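Local atomic coordinates of uncharacterized protein (Pyrococcus abyssi, PDB entry 5IFF), a protein that acts as a restriction DNA glycosylase, a restriction enzyme that binds double-stranded DNA and probably removes adenine bases from its recognition site. Residues Leu51-Ile60 and Met157-Val167. The protein carries 2 engineered substitutions. Numbering follows the deposited sequence.
Sequences LRDYYIAWQI and MVYVCIPLTNV. Engineered in segment 51-60: Ala57 (natural residue Glu).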
ATOM      1  N   LEU A  51      -4.538 -34.393  -6.790  1.00 44.17           N
ATOM      2  CA  LEU A  51      -4.677 -33.304  -7.786  1.00 42.41           C
ATOM      3  C   LEU A  51      -6.075 -32.682  -7.801  1.00 44.17           C
ATOM      4  O   LEU A  51      -6.235 -31.485  -8.066  1.00 41.65           O
ATOM      5  CB  LEU A  51      -4.364 -33.792  -9.221  1.00 38.97           C
ATOM      6  CG  LEU A  51      -4.214 -32.666 -10.278  1.00 41.38           C
ATOM      7  CD1 LEU A  51      -3.245 -31.556  -9.849  1.00 42.11           C
ATOM      8  CD2 LEU A  51      -3.782 -33.295 -11.606  1.00 41.77           C
ATOM      9  N   ARG A  52      -7.093 -33.512  -7.587  1.00 47.86           N
ATOM     10  CA  ARG A  52      -8.473 -33.042  -7.716  1.00 50.03           C
ATOM     11  C   ARG A  52      -8.883 -32.089  -6.600  1.00 45.30           C
ATOM     12  O   ARG A  52      -9.956 -31.498  -6.681  1.00 44.03           O
ATOM     13  CB  ARG A  52      -9.448 -34.230  -7.739  1.00 58.43           C
ATOM     14  CG  ARG A  52      -9.710 -34.784  -6.355  1.00 68.12           C
ATOM     15  CD  ARG A  52     -10.931 -35.684  -6.257  1.00 77.48           C
ATOM     16  NE  ARG A  52     -11.001 -36.271  -4.917  1.00 86.97           N
ATOM     17  CZ  ARG A  52     -12.011 -37.006  -4.464  1.00 95.00           C
ATOM     18  NH1 ARG A  52     -11.972 -37.485  -3.227  1.00 99.98           N
ATOM     19  NH2 ARG A  52     -13.056 -37.262  -5.245  1.00 98.55           N
ATOM     20  N   ASP A  53      -8.057 -31.975  -5.542  1.00 42.67           N
ATOM     21  CA  ASP A  53      -8.298 -31.012  -4.483  1.00 45.40           C
ATOM     22  C   ASP A  53      -7.800 -29.569  -4.809  1.00 39.79           C
ATOM     23  O   ASP A  53      -7.996 -28.635  -4.008  1.00 39.83           O
ATOM     24  CB  ASP A  53      -7.637 -31.484  -3.194  1.00 51.48           C
ATOM     25  CG  ASP A  53      -8.247 -32.777  -2.664  1.00 58.14           C
ATOM     26  OD1 ASP A  53      -9.444 -33.040  -2.963  1.00 59.92           O
ATOM     27  OD2 ASP A  53      -7.525 -33.509  -1.969  1.00 62.57           O
ATOM     28  N   TYR A  54      -7.119 -29.392  -5.935  1.00 38.08           N
ATOM     29  CA  TYR A  54      -6.585 -28.055  -6.256  1.00 39.65           C
ATOM     30  C   TYR A  54      -7.415 -27.319  -7.302  1.00 38.61           C
ATOM     31  O   TYR A  54      -7.815 -27.889  -8.322  1.00 36.44           O
ATOM     32  CB  TYR A  54      -5.151 -28.127  -6.736  1.00 41.09           C
ATOM     33  CG  TYR A  54      -4.239 -28.599  -5.633  1.00 45.28           C
ATOM     34  CD1 TYR A  54      -3.747 -27.703  -4.695  1.00 45.09           C
ATOM     35  CD2 TYR A  54      -3.953 -29.962  -5.473  1.00 43.26           C
ATOM     36  CE1 TYR A  54      -2.934 -28.135  -3.642  1.00 46.13           C
ATOM     37  CE2 TYR A  54      -3.128 -30.413  -4.435  1.00 43.05           C
ATOM     38  CZ  TYR A  54      -2.628 -29.500  -3.513  1.00 46.41           C
ATOM     39  OH  TYR A  54      -1.829 -29.928  -2.455  1.00 48.21           O
ATOM     40  N   TYR A  55      -7.657 -26.035  -7.023  1.00 36.80           N
ATOM     41  CA  TYR A  55      -8.476 -25.195  -7.901  1.00 36.82           C
ATOM     42  C   TYR A  55      -7.823 -23.866  -8.136  1.00 37.69           C
ATOM     43  O   TYR A  55      -7.082 -23.347  -7.280  1.00 35.39           O
ATOM     44  CB  TYR A  55      -9.860 -24.922  -7.295  1.00 36.67           C
ATOM     45  CG  TYR A  55     -10.684 -26.167  -7.035  1.00 36.48           C
ATOM     46  CD1 TYR A  55     -10.331 -27.054  -6.023  1.00 34.57           C
ATOM     47  CD2 TYR A  55     -11.818 -26.431  -7.797  1.00 35.73           C
ATOM     48  CE1 TYR A  55     -11.088 -28.205  -5.773  1.00 37.34           C
ATOM     49  CE2 TYR A  55     -12.578 -27.575  -7.549  1.00 37.21           C
ATOM     50  CZ  TYR A  55     -12.222 -28.434  -6.538  1.00 32.80           C
ATOM     51  OH  TYR A  55     -12.969 -29.575  -6.293  1.00 36.87           O
ATOM     52  N   ILE A  56      -8.184 -23.257  -9.244  1.00 32.08           N
ATOM     53  CA  ILE A  56      -7.878 -21.826  -9.367  1.00 35.38           C
ATOM     54  C   ILE A  56      -9.099 -21.066  -8.875  1.00 34.34           C
ATOM     55  O   ILE A  56     -10.181 -21.209  -9.466  1.00 35.23           O
ATOM     56  CB  ILE A  56      -7.603 -21.385 -10.828  1.00 35.87           C
ATOM     57  CG1 ILE A  56      -6.363 -22.072 -11.387  1.00 37.21           C
ATOM     58  CG2 ILE A  56      -7.392 -19.863 -10.857  1.00 33.12           C
ATOM     59  CD1 ILE A  56      -6.329 -21.997 -12.883  1.00 40.48           C
ATOM     60  N   ALA A  57      -8.924 -20.308  -7.803  1.00 33.74           N
ATOM     61  CA  ALA A  57      -9.962 -19.477  -7.229  1.00 32.31           C
ATOM     62  C   ALA A  57      -9.868 -18.069  -7.802  1.00 35.12           C
ATOM     63  O   ALA A  57      -8.889 -17.373  -7.571  1.00 37.91           O
ATOM     64  CB  ALA A  57      -9.819 -19.440  -5.696  1.00 34.34           C
ATOM     65  N   TRP A  58     -10.923 -17.644  -8.489  1.00 32.08           N
ATOM     66  CA  TRP A  58     -10.923 -16.411  -9.212  1.00 33.55           C
ATOM     67  C   TRP A  58     -12.090 -15.573  -8.705  1.00 30.81           C
ATOM     68  O   TRP A  58     -13.280 -15.957  -8.886  1.00 30.90           O
ATOM     69  CB  TRP A  58     -11.068 -16.702 -10.684  1.00 31.45           C
ATOM     70  CG  TRP A  58     -11.036 -15.498 -11.632  1.00 32.47           C
ATOM     71  CD1 TRP A  58     -10.732 -14.173 -11.339  1.00 33.75           C
ATOM     72  CD2 TRP A  58     -11.318 -15.540 -13.062  1.00 33.87           C
ATOM     73  NE1 TRP A  58     -10.790 -13.424 -12.504  1.00 36.04           N
ATOM     74  CE2 TRP A  58     -11.133 -14.219 -13.546  1.00 33.81           C
ATOM     75  CE3 TRP A  58     -11.662 -16.567 -13.942  1.00 34.29           C
ATOM     76  CZ2 TRP A  58     -11.333 -13.906 -14.909  1.00 36.39           C
ATOM     77  CZ3 TRP A  58     -11.871 -16.244 -15.304  1.00 38.05           C
ATOM     78  CH2 TRP A  58     -11.700 -14.921 -15.765  1.00 37.47           C
ATOM     79  N   GLN A  59     -11.753 -14.478  -8.055  1.00 32.33           N
ATOM     80  CA  GLN A  59     -12.750 -13.501  -7.633  1.00 33.50           C
ATOM     81  C   GLN A  59     -13.032 -12.664  -8.847  1.00 30.82           C
ATOM     82  O   GLN A  59     -12.282 -11.710  -9.149  1.00 30.49           O
ATOM     83  CB  GLN A  59     -12.245 -12.647  -6.446  1.00 38.18           C
ATOM     84  CG  GLN A  59     -13.325 -11.819  -5.845  1.00 49.27           C
ATOM     85  CD  GLN A  59     -13.247 -10.391  -6.325  1.00 64.82           C
ATOM     86  OE1 GLN A  59     -12.277  -9.688  -6.045  1.00 71.06           O
ATOM     87  NE2 GLN A  59     -14.255  -9.959  -7.084  1.00 73.55           N
ATOM     88  N   ILE A  60     -14.104 -13.021  -9.544  1.00 29.55           N
ATOM     89  CA  ILE A  60     -14.326 -12.539 -10.888  1.00 33.81           C
ATOM     90  C   ILE A  60     -15.259 -11.304 -10.889  1.00 33.47           C
ATOM     91  O   ILE A  60     -16.102 -11.135  -9.993  1.00 35.61           O
ATOM     92  CB  ILE A  60     -14.896 -13.654 -11.770  1.00 37.77           C
ATOM     93  CG1 ILE A  60     -14.862 -13.262 -13.248  1.00 37.53           C
ATOM     94  CG2 ILE A  60     -16.331 -14.043 -11.315  1.00 33.39           C
ATOM     95  CD1 ILE A  60     -15.226 -14.462 -14.185  1.00 35.39           C
ATOM     96  N   MET A 157     -19.284 -10.999  -2.930  1.00 38.07           N
ATOM     97  CA  MET A 157     -18.243 -11.263  -3.928  1.00 33.20           C
ATOM     98  C   MET A 157     -18.519 -12.596  -4.588  1.00 32.09           C
ATOM     99  O   MET A 157     -18.903 -13.534  -3.916  1.00 32.35           O
ATOM    100  CB  MET A 157     -16.845 -11.283  -3.288  1.00 35.45           C
ATOM    101  CG  MET A 157     -16.425  -9.870  -2.683  1.00 63.60           C
ATOM    102  SD  MET A 157     -14.646  -9.616  -2.711  1.00170.78           S
ATOM    103  CE  MET A 157     -14.119 -10.935  -1.624  1.00 95.79           C
ATOM    104  N   VAL A 158     -18.329 -12.679  -5.902  1.00 30.79           N
ATOM    105  CA  VAL A 158     -18.563 -13.920  -6.607  1.00 31.91           C
ATOM    106  C   VAL A 158     -17.217 -14.529  -7.013  1.00 34.17           C
ATOM    107  O   VAL A 158     -16.309 -13.797  -7.449  1.00 36.28           O
ATOM    108  CB  VAL A 158     -19.455 -13.703  -7.865  1.00 30.45           C
ATOM    109  CG1 VAL A 158     -19.573 -15.051  -8.697  1.00 31.55           C
ATOM    110  CG2 VAL A 158     -20.846 -13.198  -7.438  1.00 31.51           C
ATOM    111  N   TYR A 159     -17.091 -15.847  -6.864  1.00 31.86           N
ATOM    112  CA  TYR A 159     -15.848 -16.570  -7.115  1.00 33.70           C
ATOM    113  C   TYR A 159     -16.197 -17.690  -8.051  1.00 35.47           C
ATOM    114  O   TYR A 159     -17.291 -18.286  -7.930  1.00 34.90           O
ATOM    115  CB  TYR A 159     -15.252 -17.219  -5.849  1.00 36.51           C
ATOM    116  CG  TYR A 159     -14.561 -16.262  -4.918  1.00 40.72           C
ATOM    117  CD1 TYR A 159     -15.303 -15.440  -4.083  1.00 43.40           C
ATOM    118  CD2 TYR A 159     -13.168 -16.199  -4.856  1.00 39.82           C
ATOM    119  CE1 TYR A 159     -14.673 -14.548  -3.223  1.00 47.85           C
ATOM    120  CE2 TYR A 159     -12.534 -15.326  -4.002  1.00 44.58           C
ATOM    121  CZ  TYR A 159     -13.293 -14.510  -3.185  1.00 47.98           C
ATOM    122  OH  TYR A 159     -12.680 -13.639  -2.352  1.00 49.21           O
ATOM    123  N   VAL A 160     -15.291 -18.011  -8.961  1.00 33.66           N
ATOM    124  CA  VAL A 160     -15.394 -19.331  -9.630  1.00 32.63           C
ATOM    125  C   VAL A 160     -14.123 -20.103  -9.242  1.00 30.87           C
ATOM    126  O   VAL A 160     -13.025 -19.535  -9.208  1.00 32.21           O
ATOM    127  CB  VAL A 160     -15.549 -19.214 -11.165  1.00 32.29           C
ATOM    128  CG1 VAL A 160     -14.426 -18.383 -11.723  1.00 33.31           C
ATOM    129  CG2 VAL A 160     -15.572 -20.592 -11.820  1.00 35.05           C
ATOM    130  N   CYS A 161     -14.277 -21.374  -8.897  1.00 31.93           N
ATOM    131  CA  CYS A 161     -13.150 -22.217  -8.516  1.00 33.42           C
ATOM    132  C   CYS A 161     -13.022 -23.258  -9.631  1.00 32.35           C
ATOM    133  O   CYS A 161     -13.927 -24.071  -9.807  1.00 30.94           O
ATOM    134  CB  CYS A 161     -13.388 -22.923  -7.186  1.00 34.13           C
ATOM    135  SG  CYS A 161     -13.362 -21.694  -5.810  1.00 41.04           S
ATOM    136  N   ILE A 162     -11.910 -23.202 -10.352  1.00 30.02           N
ATOM    137  CA  ILE A 162     -11.696 -23.998 -11.559  1.00 29.33           C
ATOM    138  C   ILE A 162     -10.736 -25.138 -11.235  1.00 33.24           C
ATOM    139  O   ILE A 162      -9.602 -24.865 -10.912  1.00 32.17           O
ATOM    140  CB  ILE A 162     -11.079 -23.169 -12.676  1.00 30.66           C
ATOM    141  CG1 ILE A 162     -12.079 -22.040 -13.118  1.00 31.56           C
ATOM    142  CG2 ILE A 162     -10.869 -24.083 -13.901  1.00 29.39           C
ATOM    143  CD1 ILE A 162     -11.407 -20.867 -13.867  1.00 31.55           C
ATOM    144  N   PRO A 163     -11.164 -26.405 -11.366  1.00 33.52           N
ATOM    145  CA  PRO A 163     -10.190 -27.497 -11.074  1.00 35.43           C
ATOM    146  C   PRO A 163      -8.936 -27.436 -11.955  1.00 35.19           C
ATOM    147  O   PRO A 163      -9.044 -27.239 -13.180  1.00 32.97           O
ATOM    148  CB  PRO A 163     -10.983 -28.776 -11.363  1.00 35.34           C
ATOM    149  CG  PRO A 163     -12.483 -28.325 -11.216  1.00 34.33           C
ATOM    150  CD  PRO A 163     -12.494 -26.918 -11.737  1.00 33.46           C
ATOM    151  N   LEU A 164      -7.761 -27.603 -11.358  1.00 31.12           N
ATOM    152  CA  LEU A 164      -6.549 -27.642 -12.161  1.00 31.07           C
ATOM    153  C   LEU A 164      -6.597 -28.782 -13.193  1.00 34.89           C
ATOM    154  O   LEU A 164      -5.861 -28.777 -14.177  1.00 37.77           O
ATOM    155  CB  LEU A 164      -5.297 -27.835 -11.301  1.00 33.69           C
ATOM    156  CG  LEU A 164      -4.869 -26.601 -10.474  1.00 37.39           C
ATOM    157  CD1 LEU A 164      -3.482 -26.983  -9.874  1.00 41.04           C
ATOM    158  CD2 LEU A 164      -4.802 -25.344 -11.321  1.00 37.38           C
ATOM    159  N   THR A 165      -7.439 -29.773 -12.953  1.00 33.47           N
ATOM    160  CA  THR A 165      -7.480 -30.896 -13.897  1.00 33.76           C
ATOM    161  C   THR A 165      -8.200 -30.455 -15.165  1.00 33.54           C
ATOM    162  O   THR A 165      -8.290 -31.224 -16.114  1.00 35.36           O
ATOM    163  CB  THR A 165      -8.204 -32.112 -13.325  1.00 37.23           C
ATOM    164  OG1 THR A 165      -9.471 -31.696 -12.822  1.00 39.58           O
ATOM    165  CG2 THR A 165      -7.420 -32.729 -12.207  1.00 37.62           C
ATOM    166  N   ASN A 166      -8.802 -29.257 -15.128  1.00 34.32           N
ATOM    167  CA  ASN A 166      -9.569 -28.723 -16.263  1.00 34.68           C
ATOM    168  C   ASN A 166      -8.844 -27.677 -17.084  1.00 33.81           C
ATOM    169  O   ASN A 166      -9.448 -27.087 -17.981  1.00 34.03           O
ATOM    170  CB  ASN A 166     -10.921 -28.104 -15.825  1.00 34.87           C
ATOM    171  CG  ASN A 166     -11.922 -29.155 -15.426  1.00 37.29           C
ATOM    172  OD1 ASN A 166     -11.594 -30.327 -15.389  1.00 40.38           O
ATOM    173  ND2 ASN A 166     -13.117 -28.745 -15.093  1.00 33.32           N
ATOM    174  N   VAL A 167      -7.563 -27.456 -16.810  1.00 32.96           N
ATOM    175  CA  VAL A 167      -6.823 -26.468 -17.586  1.00 31.24           C
ATOM    176  C   VAL A 167      -5.719 -27.114 -18.414  1.00 34.01           C
ATOM    177  O   VAL A 167      -5.387 -28.267 -18.178  1.00 35.90           O
ATOM    178  CB  VAL A 167      -6.185 -25.386 -16.658  1.00 31.06           C
ATOM    179  CG1 VAL A 167      -7.305 -24.685 -15.920  1.00 32.22           C
ATOM    180  CG2 VAL A 167      -5.149 -25.987 -15.739  1.00 34.88           C
TER
HETATM  181  O   HOH W   1      -7.936 -30.290  -9.911  1.00 38.89           O
HETATM  182  O   HOH W   2     -17.006 -10.571  -7.285  1.00 38.88           O
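Gln59 lays its CB over one face of the Tyr159 ring, a CH-pi contact with CB 4.0 Å from the ring centroid, while its amide plane stands 69° from the ring. With CG anti to the backbone N (chi1 -170°), the Gln59 chain continues along the ring and then bends at chi2, bringing CD within 4.0 Å of Met157 SD. The NE2 end donates to a water that also accepts from Val158 N and donates to Ile60 O, so one water links the Gln59 amide and the Ile60 carbonyl to the Val158 backbone N-H. With an alanine at Tyr159 the ring is gone, and Gln59 would probably lose the face its CB rests on and the contact of CG with CZ, leaving its chain freer to turn. Further along this face, Tyr55 brings ring atom CE2 to 3.7 Å from Pro163 CG. On the other face Trp58 CB lies 3.9 Å from Val160 CG1, the two side chains side by side and pointing the same way; past the strand end, in the 3-10 turn, Leu164 CD2 meets Ile56 CG1 at 3.6 Å, the two side chains crossing at about a right angle. Paired backbone bonds join Ile56 with Ile162 and Trp58 with Val160. This antiparallel pairing in the large, curled sheet of R.PabI carries Gln59, Ile60 and Val158, which bind adenine in another structure of the enzyme.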